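Protein Ta0487 (Thermoplasma acidophilum, PDB 3KBQ) is a CinA-family protein of unknown function whose crystallised part is a probable molybdopterin-binding domain. Local coordinates at residues Ile88-Leu99 against Leu116-Pro127. Sequence-based numbering, arbitrary orientation.
Sequences IGQDLRIDEDAL and LKMAKIPPSCRP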
loop_
_atom_site.group_PDB
_atom_site.type_symbol
_atom_site.label_atom_id
_atom_site.label_comp_id
_atom_site.label_asym_id
_atom_site.label_seq_id
_atom_site.Cartn_x
_atom_site.Cartn_y
_atom_site.Cartn_z
ATOM N N ILE B 88 17.441 -1.887 9.433
ATOM C CA ILE B 88 18.127 -0.879 10.268
ATOM C C ILE B 88 19.552 -1.314 10.640
ATOM O O ILE B 88 20.256 -0.620 11.393
ATOM C CB ILE B 88 17.355 -0.474 11.568
ATOM C CG1 ILE B 88 17.042 -1.703 12.446
ATOM C CG2 ILE B 88 16.072 0.268 11.241
ATOM C CD1 ILE B 88 16.623 -1.340 13.866
ATOM N N GLY B 89 19.978 -2.463 10.126
ATOM C CA GLY B 89 21.348 -2.894 10.357
ATOM C C GLY B 89 21.603 -3.534 11.704
ATOM O O GLY B 89 22.745 -3.566 12.173
ATOM N N GLN B 90 20.568 -4.100 12.323
ATOM C CA GLN B 90 20.792 -4.773 13.607
ATOM C C GLN B 90 20.599 -6.283 13.555
ATOM O O GLN B 90 19.947 -6.816 12.652
ATOM C CB GLN B 90 19.883 -4.206 14.666
ATOM C CG GLN B 90 19.971 -2.723 14.770
ATOM C CD GLN B 90 19.296 -2.205 16.006
ATOM O OE1 GLN B 90 18.502 -2.899 16.658
ATOM N NE2 GLN B 90 19.612 -0.972 16.349
ATOM N N ASP B 91 21.194 -6.961 14.526
ATOM C CA ASP B 91 20.990 -8.387 14.675
ATOM C C ASP B 91 19.819 -8.651 15.640
ATOM O O ASP B 91 19.571 -7.901 16.586
ATOM C CB ASP B 91 22.265 -9.074 15.199
ATOM C CG ASP B 91 23.464 -8.851 14.297
ATOM O OD1 ASP B 91 23.278 -8.757 13.057
ATOM O OD2 ASP B 91 24.593 -8.761 14.819
ATOM N N LEU B 92 19.117 -9.740 15.395
ATOM C CA LEU B 92 18.149 -10.242 16.360
ATOM C C LEU B 92 18.844 -10.976 17.525
ATOM O O LEU B 92 19.776 -11.747 17.305
ATOM C CB LEU B 92 17.215 -11.223 15.663
ATOM C CG LEU B 92 16.372 -10.643 14.517
ATOM C CD1 LEU B 92 15.602 -11.774 13.809
ATOM C CD2 LEU B 92 15.446 -9.549 15.026
ATOM N N ARG B 93 18.357 -10.730 18.738
ATOM C CA ARG B 93 18.722 -11.500 19.902
ATOM C C ARG B 93 17.446 -11.817 20.673
ATOM O O ARG B 93 16.497 -11.026 20.670
ATOM C CB ARG B 93 19.706 -10.726 20.804
ATOM C CG ARG B 93 19.040 -9.697 21.703
ATOM C CD ARG B 93 20.041 -8.819 22.461
ATOM N NE ARG B 93 21.045 -9.608 23.185
ATOM C CZ ARG B 93 20.967 -9.965 24.471
ATOM N NH1 ARG B 93 19.927 -9.604 25.223
ATOM N NH2 ARG B 93 21.944 -10.690 25.014
ATOM N N ILE B 94 17.450 -12.980 21.325
ATOM C CA ILE B 94 16.388 -13.369 22.240
ATOM C C ILE B 94 16.229 -12.274 23.293
ATOM O O ILE B 94 17.213 -11.838 23.896
ATOM C CB ILE B 94 16.660 -14.753 22.913
ATOM C CG1 ILE B 94 16.597 -15.895 21.882
ATOM C CG2 ILE B 94 15.663 -15.022 24.063
ATOM C CD1 ILE B 94 17.162 -17.267 22.411
ATOM N N ASP B 95 14.996 -11.791 23.437
ATOM C CA ASP B 95 14.568 -10.987 24.571
ATOM C C ASP B 95 13.956 -11.936 25.596
ATOM O O ASP B 95 12.937 -12.598 25.331
ATOM C CB ASP B 95 13.541 -9.933 24.106
ATOM C CG ASP B 95 12.907 -9.155 25.272
ATOM O OD1 ASP B 95 13.104 -7.936 25.306
ATOM O OD2 ASP B 95 12.200 -9.726 26.128
ATOM N N GLU B 96 14.580 -12.006 26.773
ATOM C CA GLU B 96 14.187 -12.962 27.812
ATOM C C GLU B 96 12.757 -12.731 28.395
ATOM O O GLU B 96 12.026 -13.710 28.668
ATOM C CB GLU B 96 15.255 -13.045 28.920
ATOM C CG GLU B 96 16.674 -13.495 28.471
ATOM C CD GLU B 96 16.755 -14.940 27.896
ATOM O OE1 GLU B 96 15.818 -15.762 28.076
ATOM O OE2 GLU B 96 17.793 -15.261 27.258
ATOM N N ASP B 97 12.337 -11.460 28.522
ATOM C CA ASP B 97 10.961 -11.150 28.992
ATOM C C ASP B 97 9.981 -11.673 27.949
ATOM O O ASP B 97 9.037 -12.405 28.282
ATOM C CB ASP B 97 10.680 -9.633 29.141
ATOM C CG ASP B 97 11.725 -8.879 29.977
ATOM O OD1 ASP B 97 12.551 -9.508 30.707
ATOM O OD2 ASP B 97 11.697 -7.617 29.910
ATOM N N ALA B 98 10.234 -11.297 26.693
ATOM C CA ALA B 98 9.411 -11.741 25.555
ATOM C C ALA B 98 9.297 -13.272 25.587
ATOM O O ALA B 98 8.183 -13.827 25.562
ATOM C CB ALA B 98 10.018 -11.269 24.229
ATOM N N LEU B 99 10.455 -13.940 25.686
ATOM C CA LEU B 99 10.487 -15.406 25.703
ATOM C C LEU B 99 9.615 -15.984 26.841
ATOM O O LEU B 99 8.765 -16.857 26.608
ATOM C CB LEU B 99 11.939 -15.939 25.770
ATOM C CG LEU B 99 12.072 -17.479 25.770
ATOM C CD1 LEU B 99 11.343 -18.137 24.572
ATOM C CD2 LEU B 99 13.537 -17.908 25.817
ATOM N N LEU B 116 9.598 -20.088 19.179
ATOM C CA LEU B 116 10.729 -19.489 19.831
ATOM C C LEU B 116 11.131 -18.203 19.137
ATOM O O LEU B 116 11.356 -17.202 19.828
ATOM C CB LEU B 116 11.937 -20.429 19.837
ATOM C CG LEU B 116 13.261 -19.897 20.425
ATOM C CD1 LEU B 116 13.094 -19.554 21.920
ATOM C CD2 LEU B 116 14.386 -20.948 20.269
ATOM N N LYS B 117 11.201 -18.219 17.790
ATOM C CA LYS B 117 11.730 -17.054 17.047
ATOM C C LYS B 117 10.904 -15.791 17.288
ATOM O O LYS B 117 11.409 -14.680 17.062
ATOM C CB LYS B 117 11.986 -17.346 15.554
ATOM C CG LYS B 117 10.760 -17.338 14.645
ATOM C CD LYS B 117 10.563 -15.953 13.981
ATOM C CE LYS B 117 9.055 -15.556 13.820
ATOM N NZ LYS B 117 8.094 -16.706 13.709
ATOM N N MET B 118 9.668 -15.936 17.786
ATOM C CA MET B 118 8.863 -14.739 18.124
ATOM C C MET B 118 9.459 -13.900 19.257
ATOM O O MET B 118 9.063 -12.735 19.420
ATOM C CB MET B 118 7.371 -15.058 18.454
ATOM C CG MET B 118 6.501 -15.520 17.287
ATOM S SD MET B 118 4.795 -15.955 17.790
ATOM C CE MET B 118 5.021 -16.924 19.290
ATOM N N ALA B 119 10.386 -14.465 20.037
ATOM C CA ALA B 119 11.093 -13.677 21.068
ATOM C C ALA B 119 12.365 -12.990 20.579
ATOM O O ALA B 119 13.026 -12.309 21.364
ATOM C CB ALA B 119 11.396 -14.534 22.325
ATOM N N LYS B 120 12.737 -13.198 19.307
ATOM C CA LYS B 120 13.982 -12.646 18.737
ATOM C C LYS B 120 13.684 -11.208 18.273
ATOM O O LYS B 120 12.744 -10.967 17.508
ATOM C CB LYS B 120 14.502 -13.547 17.599
ATOM C CG LYS B 120 15.275 -14.818 17.989
ATOM C CD LYS B 120 16.813 -14.513 18.181
ATOM C CE LYS B 120 17.791 -15.668 17.725
ATOM N NZ LYS B 120 18.588 -16.459 18.801
ATOM N N ILE B 121 14.436 -10.238 18.779
ATOM C CA ILE B 121 14.075 -8.816 18.650
ATOM C C ILE B 121 15.393 -8.064 18.425
ATOM O O ILE B 121 16.406 -8.504 18.958
ATOM C CB ILE B 121 13.402 -8.373 19.967
ATOM C CG1 ILE B 121 11.880 -8.474 19.883
ATOM C CG2 ILE B 121 13.739 -6.983 20.390
ATOM C CD1 ILE B 121 11.264 -8.562 21.310
ATOM N N PRO B 122 15.402 -6.973 17.619
ATOM C CA PRO B 122 16.629 -6.158 17.625
ATOM C C PRO B 122 16.681 -5.209 18.858
ATOM O O PRO B 122 15.647 -4.908 19.449
ATOM C CB PRO B 122 16.513 -5.368 16.310
ATOM C CG PRO B 122 15.079 -5.137 16.144
ATOM C CD PRO B 122 14.358 -6.362 16.765
ATOM N N PRO B 123 17.875 -4.744 19.257
ATOM C CA PRO B 123 17.957 -3.885 20.462
ATOM C C PRO B 123 17.218 -2.553 20.379
ATOM O O PRO B 123 16.879 -1.990 21.409
ATOM C CB PRO B 123 19.469 -3.640 20.623
ATOM C CG PRO B 123 20.043 -3.897 19.319
ATOM C CD PRO B 123 19.213 -5.016 18.714
ATOM N N SER B 124 16.948 -2.057 19.172
ATOM C CA SER B 124 16.175 -0.820 19.018
ATOM C C SER B 124 14.690 -0.935 19.375
ATOM O O SER B 124 13.975 0.077 19.355
ATOM C CB SER B 124 16.277 -0.331 17.577
ATOM O OG SER B 124 17.373 0.561 17.423
ATOM N N CYS B 125 14.223 -2.153 19.652
ATOM C CA CYS B 125 12.803 -2.393 19.921
ATOM C C CYS B 125 12.568 -2.884 21.329
ATOM O O CYS B 125 13.448 -3.509 21.904
ATOM C CB CYS B 125 12.260 -3.427 18.945
ATOM S SG CYS B 125 12.372 -2.878 17.214
ATOM N N ARG B 126 11.382 -2.591 21.864
ATOM C CA ARG B 126 10.851 -3.204 23.074
ATOM C C ARG B 126 9.593 -4.012 22.717
ATOM O O ARG B 126 8.769 -3.539 21.913
ATOM C CB ARG B 126 10.412 -2.120 24.046
ATOM C CG ARG B 126 11.521 -1.469 24.823
ATOM C CD ARG B 126 10.922 -0.595 25.928
ATOM N NE ARG B 126 10.324 0.638 25.408
ATOM C CZ ARG B 126 9.028 0.942 25.448
ATOM N NH1 ARG B 126 8.152 0.106 25.996
ATOM N NH2 ARG B 126 8.606 2.096 24.935
ATOM N N PRO B 127 9.389 -5.186 23.356
ATOM C CA PRO B 127 8.155 -5.896 23.046
ATOM C C PRO B 127 6.953 -5.257 23.728
ATOM O O PRO B 127 7.116 -4.665 24.779
ATOM C CB PRO B 127 8.403 -7.309 23.593
ATOM C CG PRO B 127 9.509 -7.166 24.688
ATOM C CD PRO B 127 10.136 -5.787 24.488
#
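Gln90 reaches across to the turn Pro122-Cys125 and grips Ser124 with both ends of its amide. Its CB lies 3.9 Å from Pro122 CB, and with CG anti to the carbonyl carbon (chi1 -53°) the extended chain runs alongside Pro123, pointing the other way, CD coming near the CG of that proline. OE1 sits beside the two proline rings and, on a lone pair in the carbonyl plane, accepts from Ser124 N at 3.1 Å. NE2 donates to Ser124 OG at 2.9 Å, a bent bond (131°) tilted from the amide plane. A leucine here would probably leave Ser124 N without this acceptor and Ser124 OG without the NE2 donor. Farther along, Arg93 and Ile121 form an antiparallel hydrogen-bonded pair; just beyond this ribbon, Asp95 N donates to Ala119 O. Asp95 then N-caps helix 96-106, its OD2 accepting from Ala98 N at 2.6 Å. Ala119 CB packs against the first turn of that helix, 3.8 Å from Leu99 CB. The ribbon lies between helix 96-106 and edge strand 125-128, whose Pro127 meets Asp95 and Ala98 and, like Ile121, touches Leu138 of strand 137-142; Cys125 is disulfide-bonded to Cys140, and Leu92 packs on helix 80-87.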